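Long-range contacts in chitinase (Paenibacillus sp. FPU-7, PDB 5GZT), which probably hydrolyses internal beta-1,4 linkages between N-acetylglucosamine units of chitin and chitodextrins at random positions along the chain: residues F274-I279 and Q614-G619; V280-A285 and G619-E624. All coordinates share one frame; numbering follows the deposited sequence.

From the N terminus, strand 264-284 runs first through 274-279 and then through 280-285, and about 330 residues follow before the chain returns through 614-619 and 619-624. Contact 1 and contact 2 each close this long loop; their segments alternate along the chain, so the loops cross, with Gly619 common to both. Contact 1 brings the turn after helix 602-614 against the start of the pairing, and contact 2 continues it as parallel strands. A probable backbone hydrogen bond, Phe620 N to Lys278 O at 2.9 Å, joins the two. Together they tie the first and last barrel strands of the N-terminal of the two family 18 domains.

Contact 1: residues F274-I279 and Q614-G619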
loop_
_atom_site.group_PDB
_atom_site.type_symbol
_atom_site.label_atom_id
_atom_site.label_comp_id
_atom_site.label_asym_id
_atom_site.label_seq_id
_atom_site.Cartn_x
_atom_site.Cartn_y
_atom_site.Cartn_z
ATOM N N PHE B 274 -12.323 0.643 8.008
ATOM C CA PHE B 274 -11.188 0.543 7.070
ATOM C C PHE B 274 -11.411 1.491 5.920
ATOM O O PHE B 274 -12.445 1.431 5.261
ATOM C CB PHE B 274 -11.111 -0.875 6.601
ATOM C CG PHE B 274 -10.957 -1.862 7.716
ATOM C CD1 PHE B 274 -9.739 -2.017 8.342
ATOM C CD2 PHE B 274 -12.043 -2.591 8.186
ATOM C CE1 PHE B 274 -9.567 -2.915 9.379
ATOM C CE2 PHE B 274 -11.887 -3.486 9.263
ATOM C CZ PHE B 274 -10.635 -3.644 9.852
ATOM N N VAL B 275 -10.460 2.393 5.722
ATOM C CA VAL B 275 -10.527 3.406 4.666
ATOM C C VAL B 275 -9.736 2.845 3.452
ATOM O O VAL B 275 -8.604 2.363 3.613
ATOM C CB VAL B 275 -10.015 4.758 5.203
ATOM C CG1 VAL B 275 -9.848 5.790 4.117
ATOM C CG2 VAL B 275 -11.017 5.293 6.241
ATOM N N GLN B 276 -10.376 2.839 2.275
ATOM C CA GLN B 276 -9.759 2.337 1.046
ATOM C C GLN B 276 -8.433 3.094 0.765
ATOM O O GLN B 276 -8.151 4.131 1.342
ATOM C CB GLN B 276 -10.711 2.514 -0.147
ATOM C CG GLN B 276 -11.929 1.618 -0.158
ATOM C CD GLN B 276 -12.830 1.911 -1.377
ATOM O OE1 GLN B 276 -12.402 2.535 -2.357
ATOM N NE2 GLN B 276 -14.079 1.458 -1.322
ATOM N N GLY B 277 -7.645 2.570 -0.164
ATOM C CA GLY B 277 -6.461 3.270 -0.651
ATOM C C GLY B 277 -5.117 2.809 -0.099
ATOM O O GLY B 277 -4.092 3.459 -0.316
ATOM N N LYS B 278 -5.056 1.664 0.516
ATOM C CA LYS B 278 -3.752 1.207 0.983
ATOM C C LYS B 278 -2.865 0.761 -0.204
ATOM O O LYS B 278 -3.354 0.147 -1.185
ATOM C CB LYS B 278 -3.879 0.025 1.932
ATOM C CG LYS B 278 -4.375 0.344 3.326
ATOM C CD LYS B 278 -4.135 -0.879 4.231
ATOM C CE LYS B 278 -5.077 -2.041 4.003
ATOM N NZ LYS B 278 -6.323 -1.691 4.769
ATOM N N ILE B 279 -1.577 1.054 -0.096
ATOM C CA ILE B 279 -0.570 0.538 -1.049
ATOM C C ILE B 279 0.498 -0.114 -0.247
ATOM O O ILE B 279 1.192 0.551 0.481
ATOM C CB ILE B 279 -0.009 1.610 -1.950
ATOM C CG1 ILE B 279 -1.141 2.250 -2.790
ATOM C CG2 ILE B 279 1.027 0.960 -2.870
ATOM C CD1 ILE B 279 -0.702 3.513 -3.496
ATOM N N GLN B 614 -13.362 -0.181 -8.291
ATOM C CA GLN B 614 -14.673 -0.652 -8.730
ATOM C C GLN B 614 -15.272 -1.628 -7.732
ATOM O O GLN B 614 -16.495 -1.654 -7.611
ATOM C CB GLN B 614 -14.683 -1.334 -10.131
ATOM C CG GLN B 614 -14.456 -0.320 -11.274
ATOM C CD GLN B 614 -14.228 -0.943 -12.672
ATOM O OE1 GLN B 614 -13.736 -0.265 -13.622
ATOM N NE2 GLN B 614 -14.569 -2.222 -12.808
ATOM N N ASN B 615 -14.477 -2.487 -7.104
ATOM C CA ASN B 615 -15.036 -3.450 -6.134
ATOM C C ASN B 615 -14.879 -3.056 -4.679
ATOM O O ASN B 615 -15.024 -3.893 -3.812
ATOM C CB ASN B 615 -14.468 -4.777 -6.392
ATOM C CG ASN B 615 -14.861 -5.267 -7.712
ATOM O OD1 ASN B 615 -15.935 -5.796 -7.835
ATOM N ND2 ASN B 615 -14.023 -5.057 -8.745
ATOM N N ASN B 616 -14.519 -1.802 -4.436
ATOM C CA ASN B 616 -14.296 -1.285 -3.125
ATOM C C ASN B 616 -13.427 -2.206 -2.276
ATOM O O ASN B 616 -13.719 -2.486 -1.115
ATOM C CB ASN B 616 -15.643 -0.924 -2.469
ATOM C CG ASN B 616 -16.315 0.168 -3.220
ATOM O OD1 ASN B 616 -15.860 1.318 -3.287
ATOM N ND2 ASN B 616 -17.370 -0.185 -3.836
ATOM N N LEU B 617 -12.278 -2.567 -2.864
ATOM C CA LEU B 617 -11.272 -3.363 -2.148
ATOM C C LEU B 617 -10.370 -2.469 -1.343
ATOM O O LEU B 617 -10.419 -1.229 -1.403
ATOM C CB LEU B 617 -10.546 -4.288 -3.164
ATOM C CG LEU B 617 -11.471 -5.107 -4.026
ATOM C CD1 LEU B 617 -10.777 -5.943 -5.102
ATOM C CD2 LEU B 617 -12.263 -6.048 -3.162
ATOM N N ALA B 618 -9.567 -3.105 -0.511
ATOM C CA ALA B 618 -8.716 -2.409 0.488
ATOM C C ALA B 618 -7.551 -1.614 -0.128
ATOM O O ALA B 618 -7.052 -0.580 0.434
ATOM C CB ALA B 618 -8.199 -3.460 1.490
ATOM N N GLY B 619 -7.107 -2.094 -1.291
ATOM C CA GLY B 619 -5.997 -1.467 -1.964
ATOM C C GLY B 619 -5.167 -2.441 -2.813
ATOM O O GLY B 619 -5.642 -3.561 -3.163
HETATM O O HOH W 1 -7.916 -0.013 3.033
HETATM O O HOH W 2 -13.950 -0.392 1.127
HETATM O O HOH W 3 -8.474 0.801 -2.033
#
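Gln276 lies along the backbone of Asn616 and Leu617 and ends on the side chain of Asn616. Its CB is 4.0 Å from Leu617 O, and its CG comes closer to the same oxygen, at 3.5 Å. With CG anti to the carbonyl carbon (chi1 -70°) and the chain extended beyond it, the amide is carried past Leu617, and CD comes to rest 3.9 Å from Asn616 CA. At the tip, NE2 donates to Asn616 OD1 over 2.7 Å with an N-H...O angle of 160°. The acceptor lies nearly in the Gln276 amide plane, but the donor comes at the Asn616 carbonyl from its flank, the C=O...N angle being 105°. Water 2 accepts from NE2 and donates to Asn616 O, so Asn616 holds this nitrogen once directly and once through the water, which probably restrains the rotation of the amide.

Ala618 O is the other anchor. Lys278 N donates to it over 3.0 Å in the carbonyl plane, Gly277 N adds a weak bond, and water 1 donates as well. That water also joins Val275 O and Lys278 NZ, the lysine chain bending at its last two torsions, while water 3 links Gly277 N to Leu617 O. Beyond, Gly619 CA packs 3.2 Å from Lys278 O as a CA-H...O contact; a side chain on Gly619 would collide with that oxygen.

Asn616, with positive phi, is the C-prime residue of the Schellman motif ending helix 602-614, and this exit turn leads into the parallel bridge of Lys278 with Gly619. Met528 of strand 527-532 packs on Lys278 and Ala618, Val275 still pairs with strand 251-261, and Ile279 rests on helix 633-642.

Contact 2: residues V280-A285 and G619-E624; sequences VSYIPA and GFMYWE
Strands 280-284 and 619-623 run parallel, their axes 12° apart in direction and 5.0 Å apart at closest approach. Val280 is bridged to Met621 and Ser281 to Tyr622. Val280 N donates to Phe620 O and Tyr622 N to Val280 O, both at 3.0 Å; Tyr282 N then reaches Tyr622 O over 3.2 Å, and in these last two bonds the donor sits almost straight ahead of the carbonyl.

On the face bearing Val280 and Met621, the bent methionine chain lays SD 3.7 Å from Tyr282 CE1, an oblique Met-aromatic contact, with Met621 CG in plane at the ring edge. Trp623 meets the same tyrosine from another side: its CZ3 is 3.6 Å from Tyr282 CD2, the rings inclined at 56°. Tyr282 OH bonds to Asp407, so replacing the tyrosine by a leucine would probably leave that carboxylate without this hydroxyl and loosen the seating of Met621 and Trp623.

On the face of Ser281, Tyr622 CG stands between its backbone N and carbonyl carbon (chi1 54°), which brings one ring face over Val280 O and CE1 to 3.4 Å from Ser281 OG. A cis peptide after Trp623 leads into Glu624, whose OE2 packs 3.4 Å from Pro284 CD and is hydrogen-bonded to Ser626 OG.

This is the closure of the first of the chain's two family 18 TIM barrels, first strand against last; a tryptophan ending the last strand with a cis peptide is a hallmark of the family, where it usually floors the substrate cleft, and Trp623 probably does so here.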
loop_
_atom_site.group_PDB
_atom_site.type_symbol
_atom_site.label_atom_id
_atom_site.label_comp_id
_atom_site.label_asym_id
_atom_site.label_seq_id
_atom_site.Cartn_x
_atom_site.Cartn_y
_atom_site.Cartn_z
ATOM N N VAL B 280 0.518 -1.437 -0.266
ATOM C CA VAL B 280 1.485 -2.227 0.453
ATOM C C VAL B 280 2.670 -2.563 -0.470
ATOM O O VAL B 280 2.525 -3.342 -1.392
ATOM C CB VAL B 280 0.878 -3.519 0.968
ATOM C CG1 VAL B 280 1.953 -4.449 1.517
ATOM C CG2 VAL B 280 -0.109 -3.178 2.091
ATOM N N SER B 281 3.786 -1.908 -0.220
ATOM C CA SER B 281 5.059 -2.142 -0.911
ATOM C C SER B 281 5.965 -3.126 -0.167
ATOM O O SER B 281 6.453 -2.808 0.900
ATOM C CB SER B 281 5.764 -0.800 -1.154
ATOM O OG SER B 281 7.108 -0.971 -1.645
ATOM N N TYR B 282 6.144 -4.330 -0.694
ATOM C CA TYR B 282 7.088 -5.310 -0.143
ATOM C C TYR B 282 8.468 -4.824 -0.525
ATOM O O TYR B 282 8.671 -4.406 -1.673
ATOM C CB TYR B 282 6.914 -6.728 -0.697
ATOM C CG TYR B 282 5.930 -7.594 0.056
ATOM C CD1 TYR B 282 4.573 -7.571 -0.250
ATOM C CD2 TYR B 282 6.331 -8.445 1.059
ATOM C CE1 TYR B 282 3.665 -8.395 0.418
ATOM C CE2 TYR B 282 5.410 -9.244 1.733
ATOM C CZ TYR B 282 4.069 -9.217 1.418
ATOM O OH TYR B 282 3.140 -10.035 2.046
ATOM N N ILE B 283 9.398 -4.865 0.433
ATOM C CA ILE B 283 10.783 -4.438 0.251
ATOM C C ILE B 283 11.661 -5.567 0.722
ATOM O O ILE B 283 11.516 -6.003 1.837
ATOM C CB ILE B 283 11.084 -3.191 1.086
ATOM C CG1 ILE B 283 10.556 -1.950 0.365
ATOM C CG2 ILE B 283 12.595 -3.036 1.326
ATOM C CD1 ILE B 283 11.576 -1.259 -0.535
ATOM N N PRO B 284 12.616 -6.023 -0.113
ATOM C CA PRO B 284 13.364 -7.197 0.202
ATOM C C PRO B 284 14.497 -6.896 1.198
ATOM O O PRO B 284 15.181 -5.880 1.085
ATOM C CB PRO B 284 14.008 -7.570 -1.137
ATOM C CG PRO B 284 14.149 -6.297 -1.838
ATOM C CD PRO B 284 12.943 -5.500 -1.448
ATOM N N ALA B 285 14.726 -7.846 2.067
ATOM C CA ALA B 285 15.714 -7.711 3.130
ATOM C C ALA B 285 17.120 -7.831 2.610
ATOM O O ALA B 285 18.050 -7.378 3.263
ATOM C CB ALA B 285 15.474 -8.773 4.191
ATOM N N GLY B 619 -7.107 -2.094 -1.291
ATOM C CA GLY B 619 -5.997 -1.467 -1.964
ATOM C C GLY B 619 -5.167 -2.441 -2.813
ATOM O O GLY B 619 -5.642 -3.561 -3.163
ATOM N N PHE B 620 -3.921 -2.009 -3.085
ATOM C CA PHE B 620 -3.009 -2.613 -4.011
ATOM C C PHE B 620 -1.747 -3.038 -3.280
ATOM O O PHE B 620 -1.052 -2.220 -2.670
ATOM C CB PHE B 620 -2.684 -1.579 -5.109
ATOM C CG PHE B 620 -2.227 -2.188 -6.458
ATOM C CD1 PHE B 620 -1.223 -3.182 -6.532
ATOM C CD2 PHE B 620 -2.687 -1.680 -7.658
ATOM C CE1 PHE B 620 -0.814 -3.708 -7.755
ATOM C CE2 PHE B 620 -2.259 -2.209 -8.863
ATOM C CZ PHE B 620 -1.309 -3.215 -8.898
ATOM N N MET B 621 -1.425 -4.325 -3.331
ATOM C CA MET B 621 -0.158 -4.850 -2.751
ATOM C C MET B 621 0.765 -5.273 -3.922
ATOM O O MET B 621 0.256 -5.759 -4.923
ATOM C CB MET B 621 -0.418 -6.099 -1.896
ATOM C CG MET B 621 0.843 -6.810 -1.435
ATOM S SD MET B 621 1.502 -8.040 -2.541
ATOM C CE MET B 621 0.418 -9.456 -2.259
ATOM N N TYR B 622 2.080 -5.119 -3.786
ATOM C CA TYR B 622 2.994 -5.622 -4.811
ATOM C C TYR B 622 4.331 -6.141 -4.309
ATOM O O TYR B 622 4.852 -5.631 -3.324
ATOM C CB TYR B 622 3.198 -4.538 -5.862
ATOM C CG TYR B 622 3.652 -3.154 -5.386
ATOM C CD1 TYR B 622 4.963 -2.896 -4.960
ATOM C CD2 TYR B 622 2.797 -2.109 -5.411
ATOM C CE1 TYR B 622 5.367 -1.577 -4.539
ATOM C CE2 TYR B 622 3.187 -0.824 -5.088
ATOM C CZ TYR B 622 4.484 -0.556 -4.630
ATOM O OH TYR B 622 4.765 0.796 -4.312
ATOM N N TRP B 623 4.812 -7.192 -4.986
ATOM C CA TRP B 623 6.079 -7.822 -4.772
ATOM C C TRP B 623 6.925 -7.566 -6.007
ATOM O O TRP B 623 6.500 -7.981 -7.095
ATOM C CB TRP B 623 5.899 -9.336 -4.707
ATOM C CG TRP B 623 7.210 -10.019 -4.540
ATOM C CD1 TRP B 623 8.035 -10.498 -5.519
ATOM C CD2 TRP B 623 7.855 -10.276 -3.314
ATOM N NE1 TRP B 623 9.155 -11.026 -4.970
ATOM C CE2 TRP B 623 9.093 -10.896 -3.617
ATOM C CE3 TRP B 623 7.529 -10.052 -1.994
ATOM C CZ2 TRP B 623 10.005 -11.262 -2.634
ATOM C CZ3 TRP B 623 8.466 -10.428 -0.991
ATOM C CH2 TRP B 623 9.647 -11.053 -1.315
ATOM N N GLU B 624 8.076 -6.894 -5.920
ATOM C CA GLU B 624 8.523 -6.124 -4.777
ATOM C C GLU B 624 9.189 -4.842 -5.308
ATOM O O GLU B 624 9.594 -4.765 -6.481
ATOM C CB GLU B 624 9.433 -6.935 -3.812
ATOM C CG GLU B 624 10.550 -7.819 -4.404
ATOM C CD GLU B 624 11.843 -7.070 -4.664
ATOM O OE1 GLU B 624 12.805 -7.746 -4.939
ATOM O OE2 GLU B 624 11.889 -5.821 -4.652
#